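Local structure of Alpha/beta fold hydrolase (Pseudomonas aeruginosa, 6I8W) at residues A[52-58]-A[89-95]; A[80-85]-A[294-300]; A[85-89]-A[301-305]; A[137-141]-A[159-164]. The protein is a membrane-associated phospholipase A that probably hydrolyses ester bonds of lipids, using an alpha/beta hydrolase fold. All coordinates share one frame; numbering follows the deposited sequence. Where two conformers were deposited one is given.

Contact 1. Residues A[52-58]-A[89-95]. With CO2 (carbon dioxide), chain H.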
# COMPACT_ATOMS: atom_id res chain seq x y z
N ILE A 52 15.54 0.26 -1.72
CA ILE A 52 14.19 -0.00 -1.25
C ILE A 52 14.08 0.38 0.22
O ILE A 52 14.76 -0.20 1.06
CB ILE A 52 13.82 -1.46 -1.46
CG1 ILE A 52 13.90 -1.78 -2.97
CG2 ILE A 52 12.45 -1.77 -0.84
CD1 ILE A 52 13.26 -3.11 -3.34
N ALA A 53 13.24 1.38 0.50
CA ALA A 53 12.99 1.80 1.87
C ALA A 53 11.96 0.87 2.49
O ALA A 53 11.02 0.42 1.82
CB ALA A 53 12.49 3.27 1.91
N TYR A 54 12.12 0.58 3.78
CA TYR A 54 11.14 -0.26 4.44
C TYR A 54 11.06 0.02 5.92
O TYR A 54 11.97 0.60 6.50
CB TYR A 54 11.43 -1.76 4.20
CG TYR A 54 12.72 -2.32 4.77
CD1 TYR A 54 13.93 -2.16 4.10
CD2 TYR A 54 12.72 -3.04 5.97
CE1 TYR A 54 15.13 -2.69 4.62
CE2 TYR A 54 13.92 -3.59 6.49
CZ TYR A 54 15.11 -3.40 5.81
OH TYR A 54 16.28 -3.93 6.31
N LEU A 55 9.94 -0.37 6.50
CA LEU A 55 9.77 -0.33 7.95
C LEU A 55 9.89 -1.73 8.49
O LEU A 55 9.50 -2.70 7.81
CB LEU A 55 8.41 0.25 8.33
CG LEU A 55 8.16 1.70 7.89
CD1 LEU A 55 6.74 2.11 8.22
CD2 LEU A 55 9.17 2.65 8.54
N GLU A 56 10.41 -1.84 9.71
CA GLU A 56 10.54 -3.14 10.35
C GLU A 56 10.26 -3.05 11.86
O GLU A 56 10.61 -2.05 12.50
CB GLU A 56 11.94 -3.71 10.10
CG GLU A 56 12.16 -5.09 10.67
CD GLU A 56 13.59 -5.57 10.48
OE1 GLU A 56 14.47 -4.71 10.26
OE2 GLU A 56 13.83 -6.78 10.57
N GLY A 57 9.64 -4.08 12.43
CA GLY A 57 9.36 -4.10 13.86
C GLY A 57 9.10 -5.51 14.34
O GLY A 57 8.99 -6.43 13.54
N GLY A 58 9.02 -5.68 15.66
CA GLY A 58 8.79 -7.00 16.22
C GLY A 58 10.08 -7.80 16.30
O GLY A 58 11.12 -7.34 15.86
N TYR A 89 4.55 -10.69 15.84
CA TYR A 89 5.13 -10.93 14.52
C TYR A 89 6.29 -10.02 14.22
O TYR A 89 6.42 -8.95 14.81
CB TYR A 89 4.06 -10.77 13.41
CG TYR A 89 2.95 -11.78 13.54
CD1 TYR A 89 3.12 -13.08 13.06
CD2 TYR A 89 1.76 -11.45 14.17
CE1 TYR A 89 2.11 -14.03 13.21
CE2 TYR A 89 0.74 -12.40 14.32
CZ TYR A 89 0.93 -13.68 13.83
OH TYR A 89 -0.07 -14.62 13.96
N HIS A 90 7.14 -10.48 13.31
CA HIS A 90 8.17 -9.67 12.71
C HIS A 90 7.54 -8.98 11.51
O HIS A 90 7.32 -9.62 10.48
CB HIS A 90 9.37 -10.53 12.32
CG HIS A 90 10.43 -9.80 11.56
ND1 HIS A 90 10.94 -10.26 10.36
CD2 HIS A 90 11.11 -8.66 11.84
CE1 HIS A 90 11.88 -9.43 9.94
NE2 HIS A 90 12.00 -8.45 10.82
N VAL A 91 7.22 -7.70 11.65
CA VAL A 91 6.46 -7.02 10.61
C VAL A 91 7.38 -6.21 9.71
O VAL A 91 8.25 -5.47 10.20
CB VAL A 91 5.39 -6.11 11.22
CG1 VAL A 91 4.64 -5.35 10.11
CG2 VAL A 91 4.41 -6.93 12.12
N VAL A 92 7.21 -6.38 8.40
CA VAL A 92 7.99 -5.63 7.42
C VAL A 92 7.04 -4.98 6.41
O VAL A 92 6.14 -5.64 5.86
CB VAL A 92 9.02 -6.52 6.69
CG1 VAL A 92 9.81 -5.72 5.61
CG2 VAL A 92 9.97 -7.17 7.69
N ALA A 93 7.20 -3.68 6.19
CA ALA A 93 6.41 -2.99 5.17
C ALA A 93 7.36 -2.20 4.26
O ALA A 93 8.03 -1.28 4.73
CB ALA A 93 5.38 -2.07 5.83
N LEU A 94 7.44 -2.56 2.98
CA LEU A 94 8.35 -1.86 2.06
C LEU A 94 7.65 -0.80 1.22
O LEU A 94 6.42 -0.85 1.02
CB LEU A 94 9.07 -2.85 1.11
CG LEU A 94 8.33 -3.32 -0.16
CD1 LEU A 94 9.26 -4.12 -1.09
CD2 LEU A 94 7.08 -4.14 0.19
N ASP A 95 8.44 0.17 0.75
CA ASP A 95 8.04 1.03 -0.35
C ASP A 95 8.40 0.32 -1.64
O ASP A 95 9.59 0.08 -1.90
CB ASP A 95 8.74 2.40 -0.31
CG ASP A 95 8.23 3.29 0.81
OD1 ASP A 95 7.08 3.09 1.24
OD2 ASP A 95 8.99 4.20 1.22
C CO2 H . 0.40 -17.88 12.64
O1 CO2 H . 0.05 -18.37 11.68
O2 CO2 H . 0.74 -17.37 13.57
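Strands 50-57 and 90-94 run antiparallel in the central sheet of the alpha/beta hydrolase fold, with L55 opposite A93 and G57 opposite V91 as hydrogen-bonded pairs. Backbone bonds go both ways in each pair: L55 N to A93 O is 2.8 Å and A93 N to L55 O is 3.0 Å. On the other side of L55-A93, D95 N donates to A53 O at 2.8 Å. Y54, E56, V92 and L94 share one face of the sheet. There the CB atoms of Y54 and L94 meet at 4.0 Å, and CD2 of the Y54 ring rests on CG1 of V92. F122 of helix 112-125 packs on Y54, V92 and L94.

From this face E56 sends an extended chain obliquely across to H90, whose CG stands anti to the backbone N (chi1 174°). OE2 of E56 meets NE2 of H90 at the ring edge; the 2.5 Å between them is very short and its exact value doubtful. The carboxylate and ring planes are turned 57° apart. ND1 of H90 is bonded to OG1 of T64. The two bonds probably fix the ring's rotation, and the carboxylate would tend to favour a proton on NE2.

Contact 2. Residues A[80-85]-A[294-300]. With BOG (octyl beta-D-glucopyranoside), chain D; IPA (isopropyl alcohol), chain E.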
# COMPACT_ATOMS: atom_id res chain seq x y z
N ARG A 80 -1.01 1.87 11.57
CA ARG A 80 -1.97 1.59 12.64
C ARG A 80 -2.40 0.12 12.62
O ARG A 80 -2.70 -0.47 13.64
CB ARG A 80 -3.18 2.52 12.51
CG ARG A 80 -2.84 3.95 12.93
CD ARG A 80 -3.92 4.94 12.55
NE ARG A 80 -3.56 6.28 13.01
CZ ARG A 80 -4.26 7.37 12.72
NH1 ARG A 80 -5.36 7.27 11.99
NH2 ARG A 80 -3.86 8.55 13.18
N PHE A 81 -2.42 -0.45 11.42
CA PHE A 81 -2.73 -1.87 11.23
C PHE A 81 -1.65 -2.74 11.87
O PHE A 81 -1.94 -3.78 12.44
CB PHE A 81 -2.85 -2.14 9.73
CG PHE A 81 -3.03 -3.60 9.34
CD1 PHE A 81 -4.28 -4.18 9.35
CD2 PHE A 81 -1.95 -4.34 8.85
CE1 PHE A 81 -4.46 -5.50 8.94
CE2 PHE A 81 -2.11 -5.64 8.45
CZ PHE A 81 -3.38 -6.23 8.50
N ALA A 82 -0.40 -2.31 11.74
CA ALA A 82 0.75 -3.09 12.20
C ALA A 82 0.92 -3.02 13.71
O ALA A 82 1.51 -3.91 14.31
CB ALA A 82 2.04 -2.57 11.50
N ARG A 83 0.38 -1.98 14.32
CA ARG A 83 0.55 -1.77 15.75
C ARG A 83 0.20 -3.01 16.60
O ARG A 83 1.00 -3.44 17.43
CB ARG A 83 -0.27 -0.54 16.17
CG ARG A 83 -0.25 -0.22 17.65
CD ARG A 83 -0.34 1.28 17.83
NE ARG A 83 -1.04 1.69 19.05
CZ ARG A 83 -0.54 1.61 20.28
NH1 ARG A 83 0.67 1.10 20.48
NH2 ARG A 83 -1.25 2.04 21.32
N PRO A 84 -1.00 -3.61 16.39
CA PRO A 84 -1.23 -4.79 17.25
C PRO A 84 -0.48 -6.05 16.81
O PRO A 84 -0.49 -7.05 17.52
CB PRO A 84 -2.75 -5.02 17.14
CG PRO A 84 -3.10 -4.45 15.81
CD PRO A 84 -2.22 -3.23 15.65
N LEU A 85 0.15 -6.01 15.64
CA LEU A 85 0.84 -7.16 15.08
C LEU A 85 2.30 -7.31 15.51
O LEU A 85 2.83 -8.41 15.51
CB LEU A 85 0.78 -7.11 13.53
CG LEU A 85 -0.64 -7.04 12.98
CD1 LEU A 85 -0.63 -6.95 11.46
CD2 LEU A 85 -1.38 -8.28 13.46
N GLU A 294 -7.55 -1.33 13.51
CA GLU A 294 -7.54 -2.35 14.58
C GLU A 294 -8.55 -3.45 14.26
O GLU A 294 -8.32 -4.62 14.53
CB GLU A 294 -7.83 -1.73 15.96
CG GLU A 294 -6.73 -0.76 16.46
CD GLU A 294 -5.65 -1.43 17.32
OE1 GLU A 294 -5.82 -2.62 17.68
OE2 GLU A 294 -4.64 -0.76 17.66
N GLU A 295 -9.68 -3.06 13.69
CA GLU A 295 -10.69 -4.02 13.27
C GLU A 295 -10.17 -4.94 12.15
O GLU A 295 -10.34 -6.16 12.19
CB GLU A 295 -11.94 -3.28 12.84
CG GLU A 295 -13.01 -4.14 12.25
CD GLU A 295 -14.27 -3.35 11.98
OE1 GLU A 295 -14.34 -2.19 12.45
OE2 GLU A 295 -15.17 -3.87 11.28
N THR A 296 -9.53 -4.35 11.15
CA THR A 296 -8.96 -5.13 10.06
C THR A 296 -7.85 -6.05 10.57
O THR A 296 -7.76 -7.21 10.16
CB THR A 296 -8.39 -4.20 8.93
OG1 THR A 296 -9.41 -3.28 8.50
CG2 THR A 296 -7.93 -5.03 7.74
N ALA A 297 -7.01 -5.54 11.46
CA ALA A 297 -5.91 -6.33 12.04
C ALA A 297 -6.44 -7.50 12.86
O ALA A 297 -5.80 -8.54 12.95
CB ALA A 297 -5.01 -5.45 12.92
N GLN A 298 -7.57 -7.29 13.51
CA GLN A 298 -8.17 -8.34 14.33
C GLN A 298 -8.70 -9.48 13.45
O GLN A 298 -8.54 -10.65 13.79
CB GLN A 298 -9.30 -7.79 15.20
CG GLN A 298 -8.84 -7.09 16.47
CD GLN A 298 -9.99 -6.55 17.28
OE1 GLN A 298 -10.48 -7.20 18.20
NE2 GLN A 298 -10.46 -5.35 16.92
N HIS A 299 -9.35 -9.14 12.33
CA HIS A 299 -9.79 -10.16 11.36
C HIS A 299 -8.57 -10.92 10.83
O HIS A 299 -8.59 -12.15 10.70
CB HIS A 299 -10.55 -9.53 10.18
CG HIS A 299 -11.98 -9.20 10.47
ND1 HIS A 299 -12.90 -10.14 10.90
CD2 HIS A 299 -12.67 -8.04 10.34
CE1 HIS A 299 -14.08 -9.56 11.04
NE2 HIS A 299 -13.97 -8.29 10.69
N TYR A 300 -7.52 -10.18 10.51
CA TYR A 300 -6.29 -10.78 10.00
C TYR A 300 -5.62 -11.69 11.05
O TYR A 300 -5.20 -12.80 10.72
CB TYR A 300 -5.32 -9.69 9.56
CG TYR A 300 -4.06 -10.19 8.89
CD1 TYR A 300 -4.10 -11.21 7.95
CD2 TYR A 300 -2.82 -9.60 9.17
CE1 TYR A 300 -2.93 -11.66 7.32
CE2 TYR A 300 -1.66 -10.03 8.54
CZ TYR A 300 -1.72 -11.06 7.61
OH TYR A 300 -0.58 -11.49 6.99
C1 BOG D . -3.20 12.64 13.24
O1 BOG D . -3.28 11.80 12.09
C2 BOG D . -4.61 12.70 13.85
O2 BOG D . -5.36 13.69 13.13
C3 BOG D . -4.66 13.03 15.34
O3 BOG D . -5.98 12.88 15.88
C4 BOG D . -3.69 12.09 16.04
O4 BOG D . -3.78 12.24 17.47
C5 BOG D . -2.31 12.44 15.50
O5 BOG D . -2.21 12.09 14.11
C6 BOG D . -1.17 11.81 16.31
O6 BOG D . -0.65 10.65 15.66
C1' BOG D . -2.05 11.71 11.37
C2' BOG D . -2.15 10.54 10.40
C3' BOG D . -3.59 10.38 9.94
C4' BOG D . -3.71 9.41 8.77
C5' BOG D . -4.78 9.93 7.82
C6' BOG D . -5.18 8.86 6.82
C7' BOG D . -5.80 9.50 5.58
C8' BOG D . -6.95 10.40 5.97
C1 IPA E . -2.31 5.52 7.77
C2 IPA E . -1.50 5.07 8.98
C3 IPA E . -1.30 6.23 9.95
O2 IPA E . -2.18 3.98 9.62
O HOH W 1 -3.50 0.88 15.75
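F81, which buries more surface here than any other residue, lays its ring against the flank of helix 293-308. With CG anti to the backbone N (chi1 174°), the ring swings out from the short helix 79-82 and touches three residues in turn. CE1 comes to 3.5 Å from CA of A297 and 3.7 Å from CG2 of T296, while CZ reaches CD2 of Y300 at 3.5 Å. The F81 and Y300 planes are only 23° apart, yet the rings are slid so far along each other that they barely overlap. CD1 of L85 meets the edge of the Y300 ring beside CD2.

A297 presents its methyl to the same patch: CB sits 3.6 Å from CG of P84 and close to the backbone O of F81. Both helical pieces belong to one layer of the alpha/beta hydrolase sandwich, where they cover strands of the central sheet; F81 also touches L67, and L85 and Y300 touch L65, on strand 64-68.

E294 starts out pointing away from the other segment but doubles back through a bend at its second torsion (chi2 -92°), which carries the carboxylate across P84, OE1 lying 3.8 Å from CG of the proline. A water gives one hydrogen to OE2 of E294 and the other to O of R80, at 2.8 and 2.6 Å, bridging the segments where no direct hydrogen bond does. In the conformer given, R83 brings its opposite charge near OE2 of E294 with no N-H pointing at it; its NH1 is bonded to O of L37. R80 itself pairs through NE with E34, and its NH2 lies near O1 of the octyl glucoside.

Contact 3. Residues A[85-89]-A[301-305]. With CO2 (carbon dioxide), chain H.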
# COMPACT_ATOMS: atom_id res chain seq x y z
N LEU A 85 0.15 -6.01 15.64
CA LEU A 85 0.84 -7.16 15.08
C LEU A 85 2.30 -7.31 15.51
O LEU A 85 2.83 -8.41 15.51
CB LEU A 85 0.78 -7.11 13.53
CG LEU A 85 -0.64 -7.04 12.98
CD1 LEU A 85 -0.63 -6.95 11.46
CD2 LEU A 85 -1.38 -8.28 13.46
N THR A 86 2.96 -6.20 15.84
CA THR A 86 4.39 -6.26 16.11
C THR A 86 4.71 -6.94 17.45
O THR A 86 5.85 -7.31 17.69
CB THR A 86 5.04 -4.86 16.11
OG1 THR A 86 4.29 -3.98 16.94
CG2 THR A 86 5.08 -4.29 14.70
N GLU A 87 3.70 -7.14 18.29
CA GLU A 87 3.90 -7.87 19.55
C GLU A 87 4.21 -9.34 19.29
O GLU A 87 5.02 -9.94 19.97
CB GLU A 87 2.67 -7.77 20.46
N ARG A 88 3.56 -9.90 18.27
CA ARG A 88 3.62 -11.34 18.00
C ARG A 88 4.32 -11.69 16.69
O ARG A 88 4.64 -12.86 16.45
CB ARG A 88 2.20 -11.92 17.99
CG ARG A 88 1.54 -11.88 19.36
CD ARG A 88 0.09 -12.34 19.29
NE ARG A 88 -0.03 -13.68 18.71
CZ ARG A 88 -1.18 -14.23 18.32
NH1 ARG A 88 -2.31 -13.55 18.43
NH2 ARG A 88 -1.19 -15.45 17.81
N TYR A 89 4.55 -10.69 15.84
CA TYR A 89 5.13 -10.93 14.52
C TYR A 89 6.29 -10.02 14.22
O TYR A 89 6.42 -8.95 14.81
CB TYR A 89 4.06 -10.77 13.41
CG TYR A 89 2.95 -11.78 13.54
CD1 TYR A 89 3.12 -13.08 13.06
CD2 TYR A 89 1.76 -11.45 14.17
CE1 TYR A 89 2.11 -14.03 13.21
CE2 TYR A 89 0.74 -12.40 14.32
CZ TYR A 89 0.93 -13.68 13.83
OH TYR A 89 -0.07 -14.62 13.96
N GLN A 301 -5.54 -11.24 12.31
CA GLN A 301 -5.00 -12.08 13.38
C GLN A 301 -5.81 -13.36 13.55
O GLN A 301 -5.26 -14.44 13.82
CB GLN A 301 -4.97 -11.34 14.71
CG GLN A 301 -4.38 -12.18 15.83
CD GLN A 301 -2.91 -12.51 15.61
OE1 GLN A 301 -2.04 -11.69 15.90
NE2 GLN A 301 -2.63 -13.72 15.11
N ALA A 302 -7.13 -13.24 13.40
CA ALA A 302 -7.99 -14.40 13.53
C ALA A 302 -7.67 -15.41 12.43
O ALA A 302 -7.55 -16.61 12.67
CB ALA A 302 -9.47 -13.99 13.48
N PHE A 303 -7.56 -14.90 11.21
CA PHE A 303 -7.17 -15.69 10.05
C PHE A 303 -5.83 -16.39 10.29
O PHE A 303 -5.73 -17.60 10.13
CB PHE A 303 -7.09 -14.79 8.80
CG PHE A 303 -6.34 -15.41 7.63
CD1 PHE A 303 -6.92 -16.43 6.88
CD2 PHE A 303 -5.07 -14.97 7.29
CE1 PHE A 303 -6.25 -16.99 5.80
CE2 PHE A 303 -4.38 -15.52 6.20
CZ PHE A 303 -4.97 -16.52 5.46
N LEU A 304 -4.82 -15.63 10.72
CA LEU A 304 -3.49 -16.20 11.00
C LEU A 304 -3.53 -17.28 12.09
O LEU A 304 -2.80 -18.27 12.03
CB LEU A 304 -2.52 -15.10 11.44
CG LEU A 304 -2.16 -14.10 10.34
CD1 LEU A 304 -1.35 -12.96 10.96
CD2 LEU A 304 -1.36 -14.80 9.24
N ASP A 305 -4.35 -17.06 13.11
CA ASP A 305 -4.51 -18.05 14.18
C ASP A 305 -5.00 -19.37 13.59
O ASP A 305 -4.50 -20.44 13.93
CB ASP A 305 -5.49 -17.57 15.25
CG ASP A 305 -4.88 -16.57 16.22
OD1 ASP A 305 -3.65 -16.34 16.16
OD2 ASP A 305 -5.63 -16.03 17.06
C CO2 H . 0.40 -17.88 12.64
O1 CO2 H . 0.05 -18.37 11.68
O2 CO2 H . 0.74 -17.37 13.57
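L85 begins the turn that leads from helix 79-82 into strand 90-94 of the alpha/beta hydrolase sheet, and its CD2 is 4.2 Å from OE1 of Q301 on the C-terminal helix 293-308. The carbonyl of L85 closes the turn by accepting from both R88 N and Y89 N.

R88 reaches across to the helix with a chain bent at the third torsion (chi3 57°). This bend lays the guanidinium flat over the side-chain amide of Q301, the two planes only 11° apart, with NH1 standing 3.1 Å from CD of Q301. That is a stack of flat groups, not a hydrogen bond. NH2 makes the polar contact: it bonds to OD1 of D305 at 3.1 Å as a salt bridge one helical turn beyond Q301. OD1 is met on its syn side, tilted somewhat from the guanidinium plane. Q301 was modelled in two conformers, so its contacts describe one of them.

Y89 comes next and ends the segment. Its ring edge faces the same amide, which lies near the ring plane, and its hydroxyl accepts NE2 of Q301 at 2.9 Å. OH of Y89 lies in the amide plane, so the N-H points at it. The arginine covers a face of the amide while the tyrosine meets its edge. L304 presses CD1 obliquely against the ring, 3.7 Å from CZ. With H132 and R308, Y89 and L304 line a carbon dioxide site. While taking the amide hydrogen, OH of Y89 donates its own to O2 of the carbon dioxide at 2.9 Å.

Contact 4. Residues A[137-141]-A[159-164]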
# COMPACT_ATOMS: atom_id res chain seq x y z
N SER A 137 -4.79 -3.66 -2.82
CA SER A 137 -4.97 -3.15 -4.17
C SER A 137 -3.87 -3.61 -5.13
O SER A 137 -3.68 -4.80 -5.33
CB SER A 137 -5.06 -1.63 -4.11
OG SER A 137 -5.64 -1.09 -5.28
N MET A 138 -3.14 -2.66 -5.72
CA MET A 138 -2.01 -3.02 -6.59
C MET A 138 -1.01 -3.95 -5.87
O MET A 138 -0.45 -4.86 -6.47
CB MET A 138 -1.27 -1.76 -7.08
CG MET A 138 -0.06 -2.09 -7.97
SD MET A 138 1.04 -0.68 -8.22
CE MET A 138 1.77 -0.51 -6.58
N GLY A 139 -0.80 -3.70 -4.58
CA GLY A 139 0.08 -4.54 -3.77
C GLY A 139 -0.48 -5.95 -3.56
O GLY A 139 0.27 -6.92 -3.40
N GLY A 140 -1.80 -6.07 -3.53
CA GLY A 140 -2.43 -7.38 -3.45
C GLY A 140 -2.27 -8.14 -4.75
O GLY A 140 -2.07 -9.35 -4.77
N HIS A 141 -2.36 -7.41 -5.86
CA HIS A 141 -2.15 -7.99 -7.19
C HIS A 141 -0.74 -8.61 -7.24
O HIS A 141 -0.55 -9.75 -7.66
CB HIS A 141 -2.33 -6.92 -8.27
CG HIS A 141 -2.45 -7.47 -9.67
ND1 HIS A 141 -2.77 -6.68 -10.75
CD2 HIS A 141 -2.31 -8.73 -10.15
CE1 HIS A 141 -2.82 -7.43 -11.84
NE2 HIS A 141 -2.54 -8.67 -11.50
N LEU A 159 -5.29 -10.88 0.72
CA LEU A 159 -5.57 -9.98 -0.38
C LEU A 159 -6.59 -8.99 0.13
O LEU A 159 -7.74 -9.34 0.36
CB LEU A 159 -6.08 -10.75 -1.60
CG LEU A 159 -5.07 -11.75 -2.17
CD1 LEU A 159 -5.67 -12.57 -3.33
CD2 LEU A 159 -3.81 -11.00 -2.63
N ILE A 160 -6.15 -7.76 0.34
CA ILE A 160 -7.02 -6.75 0.91
C ILE A 160 -7.46 -5.81 -0.20
O ILE A 160 -6.71 -4.91 -0.59
CB ILE A 160 -6.29 -5.99 2.05
CG1 ILE A 160 -5.86 -6.99 3.14
CG2 ILE A 160 -7.18 -4.87 2.63
CD1 ILE A 160 -4.99 -6.40 4.25
N ASP A 161 -8.67 -6.03 -0.72
CA ASP A 161 -9.16 -5.24 -1.85
C ASP A 161 -8.12 -5.22 -2.98
O ASP A 161 -7.72 -4.16 -3.44
CB ASP A 161 -9.48 -3.80 -1.41
CG ASP A 161 -10.48 -3.75 -0.25
OD1 ASP A 161 -10.12 -4.21 0.86
OD2 ASP A 161 -11.62 -3.26 -0.44
N ASN A 162 -7.68 -6.40 -3.40
CA ASN A 162 -6.62 -6.50 -4.41
C ASN A 162 -7.11 -6.21 -5.82
O ASN A 162 -8.26 -6.49 -6.14
CB ASN A 162 -6.02 -7.90 -4.39
CG ASN A 162 -7.03 -8.97 -4.74
OD1 ASN A 162 -7.94 -9.27 -3.96
ND2 ASN A 162 -6.89 -9.56 -5.91
N ALA A 163 -6.22 -5.70 -6.66
CA ALA A 163 -6.47 -5.63 -8.10
C ALA A 163 -6.16 -6.98 -8.73
O ALA A 163 -5.57 -7.84 -8.07
CB ALA A 163 -5.62 -4.52 -8.75
N GLY A 164 -6.54 -7.18 -9.99
CA GLY A 164 -6.14 -8.38 -10.70
C GLY A 164 -7.24 -9.30 -11.22
O GLY A 164 -6.95 -10.25 -11.95
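S137 and the loop 161-164 meet at what looks like the nucleophile elbow of the alpha/beta hydrolase fold, the tight turn between strand 131-136 and helix 138-149. S137 has the strained backbone angles of such an elbow (phi 57°, psi -121°), and in the conformer given its OG is bonded to NE2 of H286, consistent with a Ser-His-Asp triad completed by D258. The contact joins the start of that helix to the end of strand 154-160 in a beta-alpha-beta unit.

Two backbone hydrogen bonds tie the elbow to the end of strand 154-160 and to the loop that follows. S137 N donates to O of I160 at 3.2 Å. S137 O accepts A163 N at 3.0 Å in an almost straight bond that comes from above the carbonyl plane, and it also takes the helix bond from H141 N. CA of S137 also makes a C-H...O contact with O of D161, at 3.0 Å.

Within the loop, the carboxamide of N162 turns back on its own chain: ND2 donates to O of A163 at 3.1 Å, from outside the carbonyl plane.

Van der Waals contacts cluster on G140: CB of N162 rests on its CA at 3.7 Å, and the methyl CD2 of L159 lies against its carbonyl O.

The last interaction is a CH-pi contact. H141 holds CG anti to its backbone N (chi1 -166°), which turns one face of the imidazole to the loop; NE2 is bonded to O of I237. Over the centre of that face sits CA of G164, 3.6 Å from the ring centroid.

Starting from the N terminus, contact 1 closes the first loop, bringing 89-95 back beside 52-58 in the sheet. Before it closes, the loops of contacts 2 and 3 have opened at 80-85 and 85-89, so both cross contact 1. They close only at 294-300 and 301-305, crossing each other, sharing L85, and using successive turns of helix 293-308. Contact 4 opens later and is nested within both wide loops. Contact 1 touches contact 2 through V91, and contact 3 through V91, the shared Y89 and the packing of G57 and G58 on T86. Contacts 1 to 3 tie the strand 50-57 side to the C-terminal helix; contact 4 ties together the unit of strand 131-136, helix 138-149 and strand 154-160.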